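Local atomic coordinates of discoidin-2 (Dictyostelium discoideum, PDB entry 2VM9), a protein that binds galactose and N-acetylgalactosamine as a homotrimeric lectin, and may take part in spore formation and assembly of the spore coat. Residues D209-D213 with G239-Y244; I185-F191 with K229-F235; E194-P199 with I226-G230. All blocks are in the same frame, centred on the assembly; numbering follows the deposited sequence.

Contact 1 (D209-D213 with G239-Y244); sequences DAHTD and GNNAVY
D213 OD2 is gripped twice: N240 N donates to it at 2.8 Å from the facing segment, and R218 NH1 of the same chain forms a salt bridge with it. N240 N approaches from above the carboxylate plane, 61° out of it. With CG anti to the backbone N (chi1 174°), the D213 side chain reaches across to the 239-241 loop. Its second oxygen, D213 OD1, accepts from a water at 2.6 Å, and that water also accepts from N240 ND2, while N240 OD1 is hydrogen-bonded to T180 OG1.

N241 adds a side-chain tie. Its ND2 reaches H211 O at 3.0 Å, in the carbonyl plane and on a lone pair, and also donates to Q216 O. D213 OD2 and N241 OD1 both meet R218 NH1 and so probably help to position this carbohydrate-binding arginine as second-shell residues.

Further along, the backbones pair. H211 N meets A242 O at 2.8 Å, nearly straight at 175°, and Y244 N meets D209 O at 2.8 Å; the antiparallel pair A210-V243 between them is non-hydrogen-bonded. The carboxylate of carbohydrate-binding D209 runs beside the Y244 ring, pointing the same way, with OD2 3.2 Å from Y244 CD2. Its OD1 is bonded to Q216 NE2 of the second subunit.

The contact thus closes one end of the pairing between strands 200-211 and 243-254. Strand 200-211 is outermost within its own chain, but residues 209-211 pair antiparallel with a strand of the second subunit, continuing the sheet across the trimer interface.

Contact 2 (I185-F191 with K229-F235); sequences IVRHVKF and KGFDLTF
I185, R187 and V189 face F235, L233 and F231 as antiparallel hydrogen-bonded pairs within one sheet of the H-type lectin beta-sandwich. In each pair both backbone N-H groups and both carbonyls are used: six bonds, from F235 N to I185 O at 2.8 Å to I185 N to F235 O at 3.0 Å. Past the last pair, F191 N donates to K229 O, which also accepts from a water bridging to F191 O.

V186, H188 and D232 lie on one face of the sheet. In one of the two H188 conformers, ND1 donates to D232 OD1 at 2.8 Å, so the bond need not hold in the other. D232 OD2 accepts from N225 ND2, and T234 OG1 is bonded to E224.

Each nitrogen of the R187 guanidinium has a partner: NE I171 O, NH2 D173 in a salt bridge, and NH1 V186 O, met from above the carbonyl plane.

The face opposite H188 and D232, which also bears R187, is otherwise apolar and packs on strands 163-170 and 243-254. F231 CG sits between its backbone N and carbonyl carbon (chi1 71°), which lays the ring face beside V189 CB. Beyond the strand end, the F191 ring covers the G230 backbone in a CH-pi contact, G230 CA lying 3.7 Å from the F191 ring centroid.

Contact 3 (E194-P199 with I226-G230); sequences EFLSVP and ITTKG
E194 and T228 join two surface loops of the H-type lectin domain, the second of which is folded by an ST motif: T227 OG1 accepts from both K229 N and G230 N, and T227 N donates back to G230 O. This tight turn leads into strand 230-237 and presents T228 to the 194-199 loop.

The E194 side chain can be followed outward along T228 and K229. Its CB lies 4.1 Å from T228 O, and CG comes closer, 3.5 Å from the same oxygen. The chain is fully extended at the next bond (chi2 177°), which brings CD to 3.5 Å from K229 CG. At the tip the two oxygens part company. E194 OE1 lies 3.6 Å from K229 CE, a van der Waals contact; K229 NZ stays too far off for a salt bridge, though the opposite charges may still attract. E194 OE2 accepts from T228 OG1 at 2.8 Å, on its anti side and 18° out of the carboxylate plane. The hydroxyl sits between the backbone N and the carbonyl carbon of T228 (chi1 56°), which leaves the methyl CG2 to lie against F195 O and the carbonyl carbon of S197.

T228 is also held through its backbone, F195 N donating to T228 O at 2.9 Å. Beyond these bonds, E194 O accepts from K157 NZ and Y159 OH of the second subunit, and the F195 ring meets the Y159 ring of that subunit, so the 194-199 loop also belongs to the trimer interface.

At the other end the contact becomes apolar. V198 CG1 packs 3.7 Å from I226 CG2, obliquely across it, and the I226 CG2 methyl also lies 3.3 Å from P199 O.

Overall arrangement
All three contacts lie in the lectin-like domain, spaced along its length. Contacts 2 and 3 have centres about 12 Å apart and share K229 and G230; the F191 ring packs against T227, T228 and P199, coupling sheet to loops. Contact 1 lies at the other end, centres about 22 Å from contact 2 and 33 Å from contact 3. Along the chain the order is 185-191, 194-199, 209-213, then 226-230, 229-235 and 239-244. Contact 2 belongs to the sheet 183-190, 230-237, 216-224; contact 1 lies at the end of the facing sheet 163-170, 243-254, 200-211, where its strands run out into loops. Contacts 1 and 3 both touch the second subunit, and contact 1 carries carbohydrate-binding D209.

Contact 1 (D209-D213 with G239-Y244)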
ATOM      1  N   ASP A 209      25.626  -3.148 -30.873  1.00  6.58           N
ATOM      2  CA  ASP A 209      26.009  -3.346 -32.261  1.00  6.41           C
ATOM      3  C   ASP A 209      27.119  -2.313 -32.448  1.00  6.61           C
ATOM      4  O   ASP A 209      26.844  -1.144 -32.639  1.00  6.37           O
ATOM      5  CB  ASP A 209      24.827  -3.058 -33.194  1.00  6.76           C
ATOM      6  CG  ASP A 209      25.136  -3.363 -34.657  1.00  8.58           C
ATOM      7  OD1 ASP A 209      26.311  -3.654 -34.991  1.00  9.50           O
ATOM      8  OD2 ASP A 209      24.173  -3.358 -35.458  1.00 10.87           O
ATOM      9  N   ALA A 210      28.367  -2.745 -32.308  1.00  5.64           N
ATOM     10  CA  ALA A 210      29.507  -1.801 -32.213  1.00  5.90           C
ATOM     11  C   ALA A 210      30.800  -2.450 -32.634  1.00  6.34           C
ATOM     12  O   ALA A 210      31.039  -3.651 -32.384  1.00  6.78           O
ATOM     13  CB  ALA A 210      29.665  -1.271 -30.788  1.00  6.29           C
ATOM     14  N   HIS A 211      31.675  -1.634 -33.207  1.00  5.83           N
ATOM     15  CA  HIS A 211      32.954  -2.127 -33.640  1.00  5.68           C
ATOM     16  C   HIS A 211      33.972  -1.816 -32.560  1.00  5.57           C
ATOM     17  O   HIS A 211      33.941  -0.744 -31.941  1.00  5.81           O
ATOM     18  CB  HIS A 211      33.362  -1.446 -34.962  1.00  6.13           C
ATOM     19  CG  HIS A 211      34.222  -2.318 -35.822  1.00  7.02           C
ATOM     20  ND1 HIS A 211      33.690  -3.214 -36.730  1.00  7.86           N
ATOM     21  CD2 HIS A 211      35.568  -2.463 -35.888  1.00  8.85           C
ATOM     22  CE1 HIS A 211      34.675  -3.863 -37.330  1.00  9.33           C
ATOM     23  NE2 HIS A 211      35.824  -3.433 -36.834  1.00  9.80           N
ATOM     24  N   THR A 212      34.875  -2.764 -32.313  1.00  5.17           N
ATOM     25  CA  THR A 212      35.993  -2.474 -31.429  1.00  5.95           C
ATOM     26  C   THR A 212      36.945  -1.494 -32.134  1.00  5.51           C
ATOM     27  O   THR A 212      36.909  -1.344 -33.373  1.00  6.01           O
ATOM     28  CB  THR A 212      36.730  -3.750 -30.994  1.00  5.50           C
ATOM     29  OG1 THR A 212      37.245  -4.444 -32.153  1.00  6.26           O
ATOM     30  CG2 THR A 212      35.746  -4.669 -30.138  1.00  5.40           C
ATOM     31  N   ASP A 213      37.772  -0.838 -31.335  1.00  5.75           N
ATOM     32  CA  ASP A 213      38.815   0.074 -31.818  1.00  5.31           C
ATOM     33  C   ASP A 213      40.122  -0.687 -31.609  1.00  5.84           C
ATOM     34  O   ASP A 213      40.680  -0.710 -30.492  1.00  5.58           O
ATOM     35  CB  ASP A 213      38.785   1.356 -30.973  1.00  5.88           C
ATOM     36  CG  ASP A 213      39.933   2.314 -31.294  1.00  6.63           C
ATOM     37  OD1 ASP A 213      40.558   2.098 -32.345  1.00  8.43           O
ATOM     38  OD2 ASP A 213      40.134   3.303 -30.525  1.00  6.75           O
ATOM     39  N   GLY A 239      37.661   6.942 -27.571  1.00  6.63           N
ATOM     40  CA  GLY A 239      38.654   6.400 -28.512  1.00  6.24           C
ATOM     41  C   GLY A 239      38.111   6.511 -29.934  1.00  6.54           C
ATOM     42  O   GLY A 239      37.417   7.479 -30.265  1.00  7.54           O
ATOM     43  N   ASN A 240      38.406   5.525 -30.781  1.00  5.78           N
ATOM     44  CA  ASN A 240      37.898   5.513 -32.153  1.00  6.71           C
ATOM     45  C   ASN A 240      36.769   4.504 -32.445  1.00  6.38           C
ATOM     46  O   ASN A 240      36.484   4.191 -33.600  1.00  6.15           O
ATOM     47  CB  ASN A 240      39.054   5.345 -33.156  1.00  6.16           C
ATOM     48  CG  ASN A 240      40.015   6.513 -33.120  1.00 11.61           C
ATOM     49  OD1 ASN A 240      39.628   7.636 -32.847  1.00 11.62           O
ATOM     50  ND2 ASN A 240      41.286   6.237 -33.355  1.00 15.88           N
ATOM     51  N   ASN A 241      36.066   4.057 -31.405  1.00  6.07           N
ATOM     52  CA  ASN A 241      35.011   3.078 -31.621  1.00  6.06           C
ATOM     53  C   ASN A 241      33.898   3.612 -32.483  1.00  6.30           C
ATOM     54  O   ASN A 241      33.424   4.719 -32.256  1.00  7.48           O
ATOM     55  CB  ASN A 241      34.404   2.643 -30.292  1.00  5.46           C
ATOM     56  CG  ASN A 241      35.371   1.827 -29.470  1.00  5.58           C
ATOM     57  OD1 ASN A 241      36.268   2.371 -28.835  1.00  5.42           O
ATOM     58  ND2 ASN A 241      35.169   0.518 -29.463  1.00  6.52           N
ATOM     59  N   ALA A 242      33.478   2.796 -33.438  1.00  5.92           N
ATOM     60  CA  ALA A 242      32.301   3.079 -34.266  1.00  6.56           C
ATOM     61  C   ALA A 242      31.154   2.285 -33.645  1.00  6.22           C
ATOM     62  O   ALA A 242      31.120   1.048 -33.718  1.00  5.64           O
ATOM     63  CB  ALA A 242      32.561   2.630 -35.704  1.00  6.96           C
ATOM     64  N   VAL A 243      30.215   2.990 -33.017  1.00  5.39           N
ATOM     65  CA  VAL A 243      29.056   2.318 -32.403  1.00  5.93           C
ATOM     66  C   VAL A 243      27.865   2.464 -33.349  1.00  6.20           C
ATOM     67  O   VAL A 243      27.471   3.583 -33.668  1.00  6.00           O
ATOM     68  CB  VAL A 243      28.708   2.930 -31.027  1.00  6.28           C
ATOM     69  CG1 VAL A 243      27.375   2.351 -30.486  1.00  6.66           C
ATOM     70  CG2 VAL A 243      29.874   2.724 -30.034  1.00  6.02           C
ATOM     71  N   TYR A 244      27.325   1.329 -33.815  1.00  5.54           N
ATOM     72  CA  TYR A 244      26.231   1.321 -34.799  1.00  6.06           C
ATOM     73  C   TYR A 244      24.877   1.544 -34.126  1.00  6.64           C
ATOM     74  O   TYR A 244      24.062   2.365 -34.577  1.00  7.49           O
ATOM     75  CB  TYR A 244      26.257  -0.024 -35.548  1.00  5.86           C
ATOM     76  CG  TYR A 244      25.343  -0.106 -36.732  1.00  7.34           C
ATOM     77  CD1 TYR A 244      25.849   0.107 -38.016  1.00 10.91           C
ATOM     78  CD2 TYR A 244      23.990  -0.392 -36.580  1.00  8.39           C
ATOM     79  CE1 TYR A 244      25.039   0.013 -39.114  1.00 14.36           C
ATOM     80  CE2 TYR A 244      23.153  -0.474 -37.688  1.00 11.44           C
ATOM     81  CZ  TYR A 244      23.707  -0.273 -38.953  1.00 14.71           C
ATOM     82  OH  TYR A 244      22.921  -0.344 -40.080  1.00 19.36           O
TER
HETATM   83  O   HOH W   1      35.717   1.058 -34.388  1.00  7.87           O
HETATM   84  O   HOH W   2      42.450   3.647 -33.281  0.70 18.27           O

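Contact 2 (I185-F191 with K229-F235)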
ATOM      1  N   ILE A 185      25.650  11.211 -27.844  1.00 11.41           N
ATOM      2  CA  ILE A 185      24.362  11.665 -28.367  1.00 12.01           C
ATOM      3  C   ILE A 185      23.330  11.486 -27.273  1.00 12.58           C
ATOM      4  O   ILE A 185      23.454  10.589 -26.436  1.00 12.37           O
ATOM      5  CB  ILE A 185      23.952  10.954 -29.648  1.00 12.08           C
ATOM      6  CG1 ILE A 185      23.846   9.431 -29.496  1.00 12.77           C
ATOM      7  CG2 ILE A 185      24.882  11.317 -30.775  1.00 14.41           C
ATOM      8  CD1 ILE A 185      22.418   9.005 -28.971  1.00 15.11           C
ATOM      9  N   VAL A 186      22.331  12.347 -27.282  1.00 11.34           N
ATOM     10  CA  VAL A 186      21.333  12.322 -26.242  1.00 11.79           C
ATOM     11  C   VAL A 186      20.038  11.896 -26.905  1.00 11.68           C
ATOM     12  O   VAL A 186      19.681  12.434 -27.963  1.00 10.76           O
ATOM     13  CB  VAL A 186      21.155  13.737 -25.615  1.00 12.86           C
ATOM     14  CG1 VAL A 186      19.833  13.828 -24.859  1.00 15.82           C
ATOM     15  CG2 VAL A 186      22.300  14.050 -24.721  1.00 15.57           C
ATOM     16  N   ARG A 187      19.349  10.946 -26.289  1.00 10.60           N
ATOM     17  CA  ARG A 187      17.979  10.641 -26.667  1.00 11.14           C
ATOM     18  C   ARG A 187      17.092  11.055 -25.520  1.00 12.53           C
ATOM     19  O   ARG A 187      17.265  10.582 -24.397  1.00 11.61           O
ATOM     20  CB  ARG A 187      17.799   9.145 -26.952  1.00 10.82           C
ATOM     21  CG  ARG A 187      18.505   8.679 -28.206  1.00 11.71           C
ATOM     22  CD  ARG A 187      17.884   9.331 -29.439  1.00 15.44           C
ATOM     23  NE  ARG A 187      18.619   9.031 -30.663  1.00 17.99           N
ATOM     24  CZ  ARG A 187      19.538   9.825 -31.217  1.00 21.82           C
ATOM     25  NH1 ARG A 187      19.874  10.985 -30.655  1.00 24.08           N
ATOM     26  NH2 ARG A 187      20.125   9.461 -32.354  1.00 22.88           N
ATOM     27  N   HIS A 188      16.129  11.939 -25.798  1.00 13.26           N
ATOM     28  CA  HIS A 188      15.233  12.339 -24.734  0.50 13.77           C
ATOM     29  C   HIS A 188      14.075  11.387 -24.627  1.00 14.24           C
ATOM     30  O   HIS A 188      13.449  11.010 -25.621  1.00 15.94           O
ATOM     31  CB  HIS A 188      14.737  13.782 -24.835  0.50 13.78           C
ATOM     32  CG  HIS A 188      13.904  14.180 -23.659  0.50 13.34           C
ATOM     33  ND1 HIS A 188      14.453  14.530 -22.444  0.50 11.76           N
ATOM     34  CD2 HIS A 188      12.562  14.216 -23.490  0.50 11.92           C
ATOM     35  CE1 HIS A 188      13.484  14.797 -21.588  0.50 12.50           C
ATOM     36  NE2 HIS A 188      12.328  14.613 -22.199  0.50 11.27           N
ATOM     37  N   VAL A 189      13.835  10.942 -23.400  1.00 14.34           N
ATOM     38  CA  VAL A 189      12.804   9.981 -23.083  1.00 14.18           C
ATOM     39  C   VAL A 189      11.712  10.701 -22.293  1.00 14.46           C
ATOM     40  O   VAL A 189      11.990  11.393 -21.328  1.00 13.14           O
ATOM     41  CB  VAL A 189      13.393   8.794 -22.276  1.00 14.90           C
ATOM     42  CG1 VAL A 189      12.324   7.750 -21.966  1.00 15.06           C
ATOM     43  CG2 VAL A 189      14.581   8.154 -23.053  1.00 15.08           C
ATOM     44  N   LYS A 190      10.476  10.551 -22.732  1.00 15.67           N
ATOM     45  CA  LYS A 190       9.343  11.098 -21.986  1.00 18.21           C
ATOM     46  C   LYS A 190       8.664   9.926 -21.290  1.00 17.24           C
ATOM     47  O   LYS A 190       8.391   8.905 -21.926  1.00 18.19           O
ATOM     48  CB  LYS A 190       8.383  11.802 -22.956  1.00 18.36           C
ATOM     49  CG  LYS A 190       7.221  12.516 -22.274  1.00 21.87           C
ATOM     50  CD  LYS A 190       6.266  13.135 -23.307  1.00 22.67           C
ATOM     51  CE  LYS A 190       4.803  12.815 -22.962  1.00 29.22           C
ATOM     52  NZ  LYS A 190       4.521  11.321 -22.961  1.00 32.11           N
ATOM     53  N   PHE A 191       8.418  10.046 -19.982  1.00 16.86           N
ATOM     54  CA  PHE A 191       7.748   8.977 -19.235  1.00 16.38           C
ATOM     55  C   PHE A 191       6.315   8.870 -19.754  1.00 17.69           C
ATOM     56  O   PHE A 191       5.727   9.887 -20.111  1.00 18.18           O
ATOM     57  CB  PHE A 191       7.725   9.258 -17.723  1.00 15.48           C
ATOM     58  CG  PHE A 191       9.095   9.345 -17.090  1.00 12.27           C
ATOM     59  CD1 PHE A 191      10.052   8.337 -17.305  1.00 10.93           C
ATOM     60  CD2 PHE A 191       9.422  10.415 -16.259  1.00 10.13           C
ATOM     61  CE1 PHE A 191      11.328   8.425 -16.712  1.00  9.72           C
ATOM     62  CE2 PHE A 191      10.694  10.514 -15.656  1.00  9.71           C
ATOM     63  CZ  PHE A 191      11.651   9.503 -15.892  1.00 11.21           C
ATOM     64  N   LYS A 229       8.993  14.659 -15.826  1.00 14.13           N
ATOM     65  CA  LYS A 229       8.407  14.299 -17.119  1.00 15.01           C
ATOM     66  C   LYS A 229       9.229  13.300 -17.927  1.00 13.49           C
ATOM     67  O   LYS A 229       8.698  12.617 -18.787  1.00 13.33           O
ATOM     68  CB  LYS A 229       8.207  15.545 -17.988  1.00 15.55           C
ATOM     69  CG  LYS A 229       7.112  16.517 -17.505  1.00 18.31           C
ATOM     70  CD  LYS A 229       6.847  17.609 -18.566  1.00 18.87           C
ATOM     71  CE  LYS A 229       5.743  18.588 -18.104  1.00 22.14           C
ATOM     72  NZ  LYS A 229       5.549  19.738 -19.069  1.00 22.44           N
ATOM     73  N   GLY A 230      10.520  13.220 -17.644  1.00 12.95           N
ATOM     74  CA  GLY A 230      11.373  12.356 -18.453  1.00 12.74           C
ATOM     75  C   GLY A 230      12.829  12.515 -18.118  1.00 11.80           C
ATOM     76  O   GLY A 230      13.181  13.030 -17.070  1.00 11.54           O
ATOM     77  N   PHE A 231      13.690  12.029 -19.010  1.00 11.37           N
ATOM     78  CA  PHE A 231      15.119  12.141 -18.750  1.00 10.35           C
ATOM     79  C   PHE A 231      15.862  12.042 -20.067  1.00 10.03           C
ATOM     80  O   PHE A 231      15.258  11.780 -21.109  1.00 10.59           O
ATOM     81  CB  PHE A 231      15.566  11.032 -17.779  1.00 10.47           C
ATOM     82  CG  PHE A 231      15.565   9.638 -18.388  1.00 10.06           C
ATOM     83  CD1 PHE A 231      16.753   9.066 -18.837  1.00 11.09           C
ATOM     84  CD2 PHE A 231      14.376   8.909 -18.513  1.00 10.70           C
ATOM     85  CE1 PHE A 231      16.765   7.792 -19.383  1.00 10.03           C
ATOM     86  CE2 PHE A 231      14.380   7.622 -19.081  1.00 11.58           C
ATOM     87  CZ  PHE A 231      15.582   7.071 -19.521  1.00 12.10           C
ATOM     88  N   ASP A 232      17.169  12.259 -20.022  1.00  9.17           N
ATOM     89  CA  ASP A 232      17.987  12.073 -21.222  1.00  9.18           C
ATOM     90  C   ASP A 232      18.844  10.827 -21.052  1.00  8.80           C
ATOM     91  O   ASP A 232      19.524  10.679 -20.031  1.00  9.65           O
ATOM     92  CB  ASP A 232      18.946  13.271 -21.411  1.00  9.35           C
ATOM     93  CG  ASP A 232      18.244  14.537 -21.851  1.00 10.69           C
ATOM     94  OD1 ASP A 232      17.231  14.462 -22.561  1.00 11.89           O
ATOM     95  OD2 ASP A 232      18.771  15.611 -21.522  1.00 11.45           O
ATOM     96  N   LEU A 233      18.811   9.953 -22.048  1.00  8.74           N
ATOM     97  CA  LEU A 233      19.774   8.839 -22.105  1.00  8.19           C
ATOM     98  C   LEU A 233      20.924   9.350 -22.959  1.00  7.77           C
ATOM     99  O   LEU A 233      20.752   9.594 -24.162  1.00  7.63           O
ATOM    100  CB  LEU A 233      19.141   7.619 -22.745  1.00  9.13           C
ATOM    101  CG  LEU A 233      19.824   6.252 -22.474  1.00 11.77           C
ATOM    102  CD1 LEU A 233      21.336   6.332 -22.550  1.00 10.82           C
ATOM    103  CD2 LEU A 233      19.417   5.671 -21.148  1.00 13.14           C
ATOM    104  N   THR A 234      22.070   9.573 -22.323  1.00  7.19           N
ATOM    105  CA  THR A 234      23.233  10.008 -23.048  1.00  7.19           C
ATOM    106  C   THR A 234      24.013   8.737 -23.413  1.00  7.22           C
ATOM    107  O   THR A 234      24.403   7.986 -22.514  1.00  7.16           O
ATOM    108  CB  THR A 234      24.081  10.966 -22.203  1.00  8.32           C
ATOM    109  OG1 THR A 234      23.292  12.131 -21.872  1.00  9.34           O
ATOM    110  CG2 THR A 234      25.325  11.386 -22.995  1.00  8.80           C
ATOM    111  N   PHE A 235      24.171   8.504 -24.722  1.00  6.70           N
ATOM    112  CA  PHE A 235      24.923   7.356 -25.231  1.00  6.33           C
ATOM    113  C   PHE A 235      26.317   7.880 -25.490  1.00  6.56           C
ATOM    114  O   PHE A 235      26.477   8.959 -26.071  1.00  6.84           O
ATOM    115  CB  PHE A 235      24.314   6.841 -26.528  1.00  6.33           C
ATOM    116  CG  PHE A 235      22.957   6.206 -26.347  1.00  5.46           C
ATOM    117  CD1 PHE A 235      22.849   4.830 -26.228  1.00  5.88           C
ATOM    118  CD2 PHE A 235      21.798   6.989 -26.324  1.00  7.81           C
ATOM    119  CE1 PHE A 235      21.605   4.222 -26.082  1.00  6.47           C
ATOM    120  CE2 PHE A 235      20.537   6.396 -26.148  1.00  8.00           C
ATOM    121  CZ  PHE A 235      20.437   5.000 -26.034  1.00  8.38           C
TER
HETATM  122  O   HOH W   3       5.997  12.636 -18.790  1.00 21.62           O

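Contact 3 (E194-P199 with I226-G230)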
ATOM      1  N   GLU A 194       3.526  11.691 -16.234  1.00 19.25           N
ATOM      2  CA  GLU A 194       4.385  12.555 -15.429  1.00 19.22           C
ATOM      3  C   GLU A 194       4.348  12.130 -13.959  1.00 19.26           C
ATOM      4  O   GLU A 194       3.271  11.882 -13.397  1.00 19.96           O
ATOM      5  CB  GLU A 194       4.013  14.038 -15.580  1.00 18.89           C
ATOM      6  CG  GLU A 194       4.921  14.969 -14.792  1.00 19.35           C
ATOM      7  CD  GLU A 194       4.621  16.455 -14.982  1.00 20.35           C
ATOM      8  OE1 GLU A 194       3.669  16.808 -15.707  1.00 20.15           O
ATOM      9  OE2 GLU A 194       5.376  17.269 -14.424  1.00 20.98           O
ATOM     10  N   PHE A 195       5.526  12.000 -13.356  1.00 17.75           N
ATOM     11  CA  PHE A 195       5.648  11.688 -11.937  1.00 17.71           C
ATOM     12  C   PHE A 195       5.290  12.922 -11.090  1.00 17.96           C
ATOM     13  O   PHE A 195       5.391  14.064 -11.554  1.00 17.69           O
ATOM     14  CB  PHE A 195       7.088  11.283 -11.580  1.00 17.07           C
ATOM     15  CG  PHE A 195       7.476   9.866 -11.977  1.00 15.89           C
ATOM     16  CD1 PHE A 195       7.002   8.768 -11.281  1.00 14.29           C
ATOM     17  CD2 PHE A 195       8.398   9.652 -12.995  1.00 16.67           C
ATOM     18  CE1 PHE A 195       7.398   7.462 -11.615  1.00 14.59           C
ATOM     19  CE2 PHE A 195       8.799   8.343 -13.341  1.00 14.74           C
ATOM     20  CZ  PHE A 195       8.306   7.257 -12.657  1.00 15.18           C
ATOM     21  N   LEU A 196       4.932  12.682  -9.829  1.00 19.12           N
ATOM     22  CA  LEU A 196       4.702  13.784  -8.882  1.00 19.90           C
ATOM     23  C   LEU A 196       5.997  14.423  -8.367  1.00 20.14           C
ATOM     24  O   LEU A 196       6.035  15.623  -8.054  1.00 21.40           O
ATOM     25  CB  LEU A 196       3.815  13.311  -7.720  1.00 20.36           C
ATOM     26  CG  LEU A 196       2.399  12.904  -8.137  1.00 22.14           C
ATOM     27  CD1 LEU A 196       1.620  12.349  -6.937  1.00 25.12           C
ATOM     28  CD2 LEU A 196       1.686  14.094  -8.768  1.00 22.24           C
ATOM     29  N   SER A 197       7.069  13.633  -8.288  1.00 18.92           N
ATOM     30  CA  SER A 197       8.379  14.168  -7.916  1.00 18.07           C
ATOM     31  C   SER A 197       9.436  13.503  -8.810  1.00 16.86           C
ATOM     32  O   SER A 197       9.114  12.586  -9.581  1.00 16.22           O
ATOM     33  CB  SER A 197       8.685  13.888  -6.452  1.00 18.01           C
ATOM     34  OG  SER A 197       8.764  12.491  -6.232  1.00 18.67           O
ATOM     35  N   VAL A 198      10.676  13.970  -8.711  1.00 16.39           N
ATOM     36  CA  VAL A 198      11.724  13.513  -9.640  1.00 16.08           C
ATOM     37  C   VAL A 198      12.136  12.086  -9.273  1.00 15.25           C
ATOM     38  O   VAL A 198      12.525  11.813  -8.128  1.00 15.68           O
ATOM     39  CB  VAL A 198      12.934  14.462  -9.642  1.00 16.07           C
ATOM     40  CG1 VAL A 198      14.001  13.991 -10.649  1.00 17.42           C
ATOM     41  CG2 VAL A 198      12.493  15.899  -9.960  1.00 16.87           C
ATOM     42  N   PRO A 199      12.044  11.155 -10.238  1.00 14.50           N
ATOM     43  CA  PRO A 199      12.455   9.785  -9.934  1.00 13.84           C
ATOM     44  C   PRO A 199      13.963   9.556 -10.103  1.00 14.26           C
ATOM     45  O   PRO A 199      14.679  10.450 -10.557  1.00 14.44           O
ATOM     46  CB  PRO A 199      11.712   8.974 -10.984  1.00 13.32           C
ATOM     47  CG  PRO A 199      11.704   9.915 -12.202  1.00 13.96           C
ATOM     48  CD  PRO A 199      11.534  11.295 -11.618  1.00 14.27           C
ATOM     49  N   ILE A 226      17.160  14.233 -15.287  1.00 12.69           N
ATOM     50  CA  ILE A 226      15.919  13.559 -14.924  1.00 12.57           C
ATOM     51  C   ILE A 226      14.972  14.617 -14.362  1.00 13.00           C
ATOM     52  O   ILE A 226      15.357  15.410 -13.524  1.00 13.60           O
ATOM     53  CB  ILE A 226      16.143  12.455 -13.882  1.00 12.36           C
ATOM     54  CG1 ILE A 226      17.165  11.422 -14.398  1.00 12.24           C
ATOM     55  CG2 ILE A 226      14.810  11.780 -13.533  1.00 13.16           C
ATOM     56  CD1 ILE A 226      17.823  10.544 -13.296  1.00 12.89           C
ATOM     57  N   THR A 227      13.753  14.624 -14.863  1.00 13.86           N
ATOM     58  CA  THR A 227      12.690  15.517 -14.347  1.00 14.32           C
ATOM     59  C   THR A 227      11.471  14.669 -13.999  1.00 15.03           C
ATOM     60  O   THR A 227      11.468  13.440 -14.145  1.00 14.96           O
ATOM     61  CB  THR A 227      12.287  16.579 -15.394  1.00 14.33           C
ATOM     62  OG1 THR A 227      11.591  15.963 -16.491  1.00 13.37           O
ATOM     63  CG2 THR A 227      13.519  17.334 -15.912  1.00 15.53           C
ATOM     64  N   THR A 228      10.399  15.327 -13.552  1.00 14.77           N
ATOM     65  CA  THR A 228       9.165  14.611 -13.379  1.00 14.85           C
ATOM     66  C   THR A 228       8.618  14.062 -14.685  1.00 14.11           C
ATOM     67  O   THR A 228       7.853  13.108 -14.650  1.00 14.48           O
ATOM     68  CB  THR A 228       8.088  15.503 -12.740  1.00 14.95           C
ATOM     69  OG1 THR A 228       7.916  16.670 -13.549  1.00 16.09           O
ATOM     70  CG2 THR A 228       8.512  15.885 -11.337  1.00 14.53           C
ATOM     71  N   LYS A 229       8.993  14.659 -15.826  1.00 14.13           N
ATOM     72  CA  LYS A 229       8.407  14.299 -17.119  1.00 15.01           C
ATOM     73  C   LYS A 229       9.229  13.300 -17.927  1.00 13.49           C
ATOM     74  O   LYS A 229       8.698  12.617 -18.787  1.00 13.33           O
ATOM     75  CB  LYS A 229       8.207  15.545 -17.988  1.00 15.55           C
ATOM     76  CG  LYS A 229       7.112  16.517 -17.505  1.00 18.31           C
ATOM     77  CD  LYS A 229       6.847  17.609 -18.566  1.00 18.87           C
ATOM     78  CE  LYS A 229       5.743  18.588 -18.104  1.00 22.14           C
ATOM     79  NZ  LYS A 229       5.549  19.738 -19.069  1.00 22.44           N
ATOM     80  N   GLY A 230      10.520  13.220 -17.644  1.00 12.95           N
ATOM     81  CA  GLY A 230      11.373  12.356 -18.453  1.00 12.74           C
ATOM     82  C   GLY A 230      12.829  12.515 -18.118  1.00 11.80           C
ATOM     83  O   GLY A 230      13.181  13.030 -17.070  1.00 11.54           O
TER